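Local atomic coordinates of putative thiol-disulfide oxidoreductase (Bacteroides vulgatus, PDB entry 4GRF), a protein that probably catalyses thiol-disulfide exchange, the chain here being its thioredoxin domain, which carries a disulfide-forming CxxC pair and can bind glutathione covalently. Residues V34-A39 and F110-L115; Y66-D71 and N89-Q94. All coordinates share one frame; numbering follows the deposited sequence.

Contact 1: residues V34-A39 and F110-L115; sequences VDFWFA and FPHIIL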
loop_
_atom_site.group_PDB
_atom_site.type_symbol
_atom_site.label_atom_id
_atom_site.label_comp_id
_atom_site.label_asym_id
_atom_site.label_seq_id
_atom_site.Cartn_x
_atom_site.Cartn_y
_atom_site.Cartn_z
ATOM N N VAL A 34 0.486 3.500 0.211
ATOM C CA VAL A 34 1.128 2.205 0.322
ATOM C C VAL A 34 0.512 1.464 1.520
ATOM O O VAL A 34 0.513 1.977 2.649
ATOM C CB VAL A 34 2.639 2.359 0.483
ATOM C CG1 VAL A 34 3.312 0.996 0.512
ATOM C CG2 VAL A 34 3.198 3.192 -0.655
ATOM N N ASP A 35 -0.077 0.315 1.224
ATOM C CA ASP A 35 -0.785 -0.502 2.201
ATOM C C ASP A 35 -0.031 -1.798 2.421
ATOM O O ASP A 35 -0.055 -2.672 1.557
ATOM C CB ASP A 35 -2.173 -0.800 1.645
ATOM C CG ASP A 35 -2.981 -1.689 2.528
ATOM O OD1 ASP A 35 -2.652 -1.772 3.725
ATOM O OD2 ASP A 35 -3.939 -2.315 2.001
ATOM N N PHE A 36 0.679 -1.896 3.540
ATOM C CA PHE A 36 1.351 -3.126 3.928
ATOM C C PHE A 36 0.375 -4.002 4.721
ATOM O O PHE A 36 -0.216 -3.573 5.719
ATOM C CB PHE A 36 2.565 -2.850 4.812
ATOM C CG PHE A 36 3.660 -2.018 4.169
ATOM C CD1 PHE A 36 3.614 -0.639 4.211
ATOM C CD2 PHE A 36 4.757 -2.620 3.580
ATOM C CE1 PHE A 36 4.640 0.123 3.648
ATOM C CE2 PHE A 36 5.778 -1.865 3.032
ATOM C CZ PHE A 36 5.706 -0.501 3.054
ATOM N N TRP A 37 0.229 -5.243 4.279
ATOM C CA TRP A 37 -0.823 -6.115 4.801
ATOM C C TRP A 37 -0.508 -7.584 4.565
ATOM O O TRP A 37 0.488 -7.939 3.946
ATOM C CB TRP A 37 -2.165 -5.757 4.146
ATOM C CG TRP A 37 -2.252 -6.181 2.712
ATOM C CD1 TRP A 37 -1.568 -5.649 1.656
ATOM C CD2 TRP A 37 -3.057 -7.223 2.175
ATOM N NE1 TRP A 37 -1.894 -6.288 0.504
ATOM C CE2 TRP A 37 -2.795 -7.281 0.793
ATOM C CE3 TRP A 37 -3.947 -8.144 2.731
ATOM C CZ2 TRP A 37 -3.406 -8.192 -0.046
ATOM C CZ3 TRP A 37 -4.548 -9.052 1.896
ATOM C CH2 TRP A 37 -4.279 -9.068 0.516
ATOM N N PHE A 38 -1.374 -8.452 5.083
ATOM C CA PHE A 38 -1.349 -9.846 4.699
ATOM C C PHE A 38 -2.744 -10.379 4.992
ATOM O O PHE A 38 -3.507 -9.757 5.715
ATOM C CB PHE A 38 -0.282 -10.649 5.471
ATOM C CG PHE A 38 -0.307 -10.414 6.944
ATOM C CD1 PHE A 38 0.383 -9.338 7.494
ATOM C CD2 PHE A 38 -1.018 -11.246 7.790
ATOM C CE1 PHE A 38 0.358 -9.104 8.861
ATOM C CE2 PHE A 38 -1.036 -11.021 9.163
ATOM C CZ PHE A 38 -0.349 -9.943 9.694
ATOM N N ALA A 39 -3.072 -11.515 4.396
ATOM C CA ALA A 39 -4.422 -12.056 4.437
ATOM C C ALA A 39 -4.952 -12.268 5.861
ATOM O O ALA A 39 -6.152 -12.068 6.109
ATOM C CB ALA A 39 -4.459 -13.366 3.656
ATOM N N PHE A 110 0.580 -4.044 11.971
ATOM C CA PHE A 110 -0.280 -3.945 10.781
ATOM C C PHE A 110 -1.712 -3.666 11.205
ATOM O O PHE A 110 -2.122 -4.065 12.290
ATOM C CB PHE A 110 -0.258 -5.249 9.995
ATOM C CG PHE A 110 1.092 -5.630 9.491
ATOM C CD1 PHE A 110 2.029 -6.178 10.348
ATOM C CD2 PHE A 110 1.432 -5.460 8.158
ATOM C CE1 PHE A 110 3.288 -6.536 9.889
ATOM C CE2 PHE A 110 2.682 -5.826 7.693
ATOM C CZ PHE A 110 3.613 -6.367 8.561
ATOM N N PRO A 111 -2.487 -2.973 10.355
ATOM C CA PRO A 111 -2.115 -2.435 9.065
ATOM C C PRO A 111 -1.064 -1.322 9.198
ATOM O O PRO A 111 -0.951 -0.698 10.244
ATOM C CB PRO A 111 -3.437 -1.840 8.547
ATOM C CG PRO A 111 -4.191 -1.474 9.771
ATOM C CD PRO A 111 -3.821 -2.512 10.788
ATOM N N HIS A 112 -0.304 -1.131 8.130
ATOM C CA HIS A 112 0.616 -0.030 8.015
ATOM C C HIS A 112 0.301 0.669 6.689
ATOM O O HIS A 112 0.577 0.132 5.594
ATOM C CB HIS A 112 2.052 -0.493 8.035
ATOM C CG HIS A 112 3.017 0.620 8.182
ATOM N ND1 HIS A 112 3.140 1.332 9.355
ATOM C CD2 HIS A 112 3.898 1.164 7.316
ATOM C CE1 HIS A 112 4.055 2.269 9.199
ATOM N NE2 HIS A 112 4.536 2.184 7.973
ATOM N N ILE A 113 -0.349 1.826 6.800
ATOM C CA ILE A 113 -0.795 2.542 5.609
ATOM C C ILE A 113 -0.252 3.970 5.625
ATOM O O ILE A 113 -0.526 4.747 6.550
ATOM C CB ILE A 113 -2.324 2.583 5.521
ATOM C CG1 ILE A 113 -2.898 1.175 5.651
ATOM C CG2 ILE A 113 -2.750 3.223 4.210
ATOM C CD1 ILE A 113 -4.417 1.124 5.633
ATOM N N ILE A 114 0.519 4.296 4.600
ATOM C CA ILE A 114 1.186 5.579 4.499
ATOM C C ILE A 114 0.872 6.228 3.147
ATOM O O ILE A 114 0.447 5.557 2.225
ATOM C CB ILE A 114 2.708 5.450 4.649
ATOM C CG1 ILE A 114 3.291 4.545 3.549
ATOM C CG2 ILE A 114 3.055 4.886 6.027
ATOM C CD1 ILE A 114 4.799 4.476 3.547
ATOM N N LEU A 115 1.096 7.535 3.048
ATOM C CA LEU A 115 0.902 8.279 1.813
ATOM C C LEU A 115 2.245 8.806 1.363
ATOM O O LEU A 115 2.952 9.467 2.141
ATOM C CB LEU A 115 -0.065 9.457 1.981
ATOM C CG LEU A 115 -0.409 10.200 0.672
ATOM C CD1 LEU A 115 -1.012 9.274 -0.384
ATOM C CD2 LEU A 115 -1.317 11.388 0.949
#
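Phe-38 meets Phe-110 edge to face: CE1 of Phe-38 stands over the Phe-110 ring, 3.6 Å from CG of Phe-110, and the two planes lie at 77°. Phe-38 holds CG between its backbone N and carbonyl carbon (chi1 48°), which carries the ring across toward its partner. Phe-110 turns its edge to the backbone, CD2 lying 3.5 Å from Phe-36 O. Further along, the side chains of Phe-36 and His-112 lie side by side on one face of the sheet, pointing the same way, with their ring planes oblique at 52°. Here CD1 of Phe-36 comes in at the imidazole edge, 3.6 Å from His-112 CD2. Val-34 and Ile-114 continue this row, with Val-34 CB against Ile-114 CG1. On the other face Asp-35 OD1 rests beside Ile-113 CG1 at 3.5 Å and is buried without a polar partner. The antiparallel ladder beneath is firm at Val-34 and Ile-114, which bond in both directions, and in the bond from Phe-36 N to His-112 O (2.9 Å); the return bond from His-112 N to Phe-36 O is weak. Pro-111 follows a cis peptide and touches Trp-43 and Cys-44, the cis-proline arrangement beside the CxxC helix characteristic of thioredoxin folds. Strand 63-69 flanks 34-37 on the side away from 112-115, Leu-115 bonds to strand 122-124, and Trp-37 packs on helix 74-84.

Contact 2: residues Y66-D71 and N89-Q94; sequences YGVSTD and NQVLLQ. With SO4 (sulfate ion), chain E.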
loop_
_atom_site.group_PDB
_atom_site.type_symbol
_atom_site.label_atom_id
_atom_site.label_comp_id
_atom_site.label_asym_id
_atom_site.label_seq_id
_atom_site.Cartn_x
_atom_site.Cartn_y
_atom_site.Cartn_z
ATOM N N TYR A 66 -0.868 1.167 -3.825
ATOM C CA TYR A 66 0.117 0.113 -4.003
ATOM C C TYR A 66 0.049 -0.792 -2.768
ATOM O O TYR A 66 0.460 -0.422 -1.657
ATOM C CB TYR A 66 1.501 0.744 -4.160
ATOM C CG TYR A 66 2.689 -0.185 -4.405
ATOM C CD1 TYR A 66 2.750 -1.020 -5.510
ATOM C CD2 TYR A 66 3.795 -0.136 -3.570
ATOM C CE1 TYR A 66 3.857 -1.818 -5.746
ATOM C CE2 TYR A 66 4.899 -0.928 -3.787
ATOM C CZ TYR A 66 4.939 -1.761 -4.879
ATOM O OH TYR A 66 6.051 -2.542 -5.088
ATOM N N GLY A 67 -0.546 -1.969 -2.945
ATOM C CA GLY A 67 -0.663 -2.908 -1.844
ATOM C C GLY A 67 0.513 -3.861 -1.821
ATOM O O GLY A 67 0.912 -4.406 -2.867
ATOM N N VAL A 68 1.077 -4.040 -0.624
ATOM C CA VAL A 68 2.288 -4.814 -0.421
ATOM C C VAL A 68 2.043 -5.880 0.616
ATOM O O VAL A 68 1.873 -5.569 1.793
ATOM C CB VAL A 68 3.449 -3.907 0.024
ATOM C CG1 VAL A 68 4.727 -4.716 0.188
ATOM C CG2 VAL A 68 3.637 -2.770 -0.959
ATOM N N SER A 69 1.967 -7.143 0.174
ATOM C CA SER A 69 1.702 -8.249 1.101
ATOM C C SER A 69 2.941 -9.009 1.495
ATOM O O SER A 69 3.845 -9.231 0.682
ATOM C CB SER A 69 0.687 -9.236 0.519
ATOM O OG SER A 69 0.536 -10.377 1.353
ATOM N N THR A 70 2.942 -9.417 2.758
ATOM C CA THR A 70 3.966 -10.260 3.330
ATOM C C THR A 70 3.497 -11.717 3.463
ATOM O O THR A 70 4.124 -12.515 4.138
ATOM C CB THR A 70 4.358 -9.762 4.728
ATOM O OG1 THR A 70 3.228 -9.814 5.596
ATOM C CG2 THR A 70 4.890 -8.342 4.683
ATOM N N ASP A 71 2.415 -12.066 2.805
ATOM C CA ASP A 71 1.877 -13.426 2.901
ATOM C C ASP A 71 2.921 -14.497 2.561
ATOM O O ASP A 71 3.607 -14.412 1.540
ATOM C CB ASP A 71 0.684 -13.579 1.960
ATOM C CG ASP A 71 -0.620 -13.211 2.627
ATOM O OD1 ASP A 71 -1.018 -13.941 3.551
ATOM O OD2 ASP A 71 -1.233 -12.215 2.209
ATOM N N ASN A 89 -3.180 -1.763 -7.440
ATOM C CA ASN A 89 -1.896 -2.400 -7.730
ATOM C C ASN A 89 -1.504 -3.236 -6.520
ATOM O O ASN A 89 -1.180 -2.685 -5.478
ATOM C CB ASN A 89 -0.833 -1.336 -7.988
ATOM C CG ASN A 89 -1.119 -0.537 -9.238
ATOM O OD1 ASN A 89 -0.961 -1.046 -10.352
ATOM N ND2 ASN A 89 -1.539 0.702 -9.072
ATOM N N GLN A 90 -1.557 -4.548 -6.656
ATOM C CA GLN A 90 -1.241 -5.457 -5.561
ATOM C C GLN A 90 0.011 -6.262 -5.862
ATOM O O GLN A 90 0.064 -6.979 -6.883
ATOM C CB GLN A 90 -2.402 -6.443 -5.367
ATOM C CG GLN A 90 -3.714 -5.827 -4.907
ATOM C CD GLN A 90 -3.750 -5.572 -3.410
ATOM O OE1 GLN A 90 -2.715 -5.413 -2.760
ATOM N NE2 GLN A 90 -4.958 -5.503 -2.855
ATOM N N VAL A 91 1.003 -6.196 -4.975
ATOM C CA VAL A 91 2.180 -7.038 -5.114
ATOM C C VAL A 91 2.397 -7.911 -3.892
ATOM O O VAL A 91 1.990 -7.574 -2.783
ATOM C CB VAL A 91 3.478 -6.254 -5.388
ATOM C CG1 VAL A 91 3.352 -5.465 -6.679
ATOM C CG2 VAL A 91 3.864 -5.369 -4.199
ATOM N N LEU A 92 3.051 -9.043 -4.134
ATOM C CA LEU A 92 3.492 -9.946 -3.085
ATOM C C LEU A 92 5.006 -9.929 -3.013
ATOM O O LEU A 92 5.689 -10.151 -4.028
ATOM C CB LEU A 92 3.009 -11.360 -3.407
ATOM C CG LEU A 92 3.353 -12.447 -2.398
ATOM C CD1 LEU A 92 2.717 -12.156 -1.051
ATOM C CD2 LEU A 92 2.902 -13.803 -2.922
ATOM N N LEU A 93 5.524 -9.682 -1.820
ATOM C CA LEU A 93 6.973 -9.674 -1.589
ATOM C C LEU A 93 7.516 -11.097 -1.716
ATOM O O LEU A 93 6.887 -12.071 -1.275
ATOM C CB LEU A 93 7.314 -9.112 -0.226
ATOM C CG LEU A 93 6.974 -7.636 -0.014
ATOM C CD1 LEU A 93 7.310 -7.202 1.407
ATOM C CD2 LEU A 93 7.679 -6.770 -1.043
ATOM N N GLN A 94 8.664 -11.219 -2.346
ATOM C CA GLN A 94 9.340 -12.515 -2.335
ATOM C C GLN A 94 9.885 -12.734 -0.930
ATOM O O GLN A 94 10.252 -11.783 -0.232
ATOM C CB GLN A 94 10.411 -12.554 -3.408
ATOM C CG GLN A 94 9.856 -12.105 -4.749
ATOM C CD GLN A 94 10.573 -12.718 -5.932
ATOM O OE1 GLN A 94 10.925 -12.024 -6.879
ATOM N NE2 GLN A 94 10.786 -14.026 -5.884
HETATM S S SO4 E . -3.354 2.573 -11.699
HETATM O O1 SO4 E . -3.468 3.646 -12.713
HETATM O O2 SO4 E . -4.035 3.018 -10.452
HETATM O O3 SO4 E . -3.999 1.335 -12.200
HETATM O O4 SO4 E . -1.914 2.293 -11.460
HETATM O O HOH W 1 5.677 -12.721 1.336
#
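Ser-69 OG, with Leu-92 CD1 lying against it across the contact, is gripped twice by Asp-71: it donates to OD2 of that residue at 2.7 Å and accepts from its backbone N at 2.9 Å, the second bond closing an ST turn. The hydroxyl sits anti to the backbone N of Ser-69 (chi1 174°), which swings it along the chain to where the turn begins, and it meets the carboxylate on the anti side, 30° out of its plane. With an alanine in place of Ser-69, Asp-71 N is likely to lose its acceptor within the turn, and the carboxylate, which also holds Ala-39 N, one of its mates. Between the two strands the ladder is parallel: Gly-67 N bonds to Asn-89 O at 2.7 Å, Val-91 bonds through N to Gly-67 O and through O to Ser-69 N, and Leu-93 N reaches Ser-69 O. These are the two strands of a beta-alpha-beta unit, with helix 74-84 making the crossover and Trp-77 covering Ser-69 and Leu-92. On the same face Gln-90 bends at chi2 (-81°) and brings OE1 to 3.4 Å from Gly-67 CA, where a beta carbon would clash; its NE2 bonds to Ser-86 O. On the other face Val-91 slants across Tyr-66, its CG1 3.8 Å from CE1 of the tyrosine, whose hydroxyl bonds to Val-22 O. Val-68 CG1 abuts Leu-93 CG at 3.7 Å. A water donates to both Asp-71 O and Leu-93 O, while Asn-89 ND2 donates to a sulfate oxygen.

From the N terminus the chain passes a small hairpin of strands 13-15 and 21-23 before it enters strand 31-37, whose second half and following turn supply 34-39. It then passes through helices 42-46 and 48-58 into strand 63-69, crosses by helix 74-84 and returns as strand 89-92, so that contact 2 closes a short loop. Only after helix 95-104 does 110-115 come back to pair with 34-39, and the long loop closed by contact 1 encloses contact 2 entirely. The two meet within one mixed sheet, where 31-37 lies between 63-69 and 112-116: Asp-35 O probably bonds to Val-68 N, and Thr-70 and Asp-71 lie against Phe-38. Together they join strand 89-92 through to 112-116.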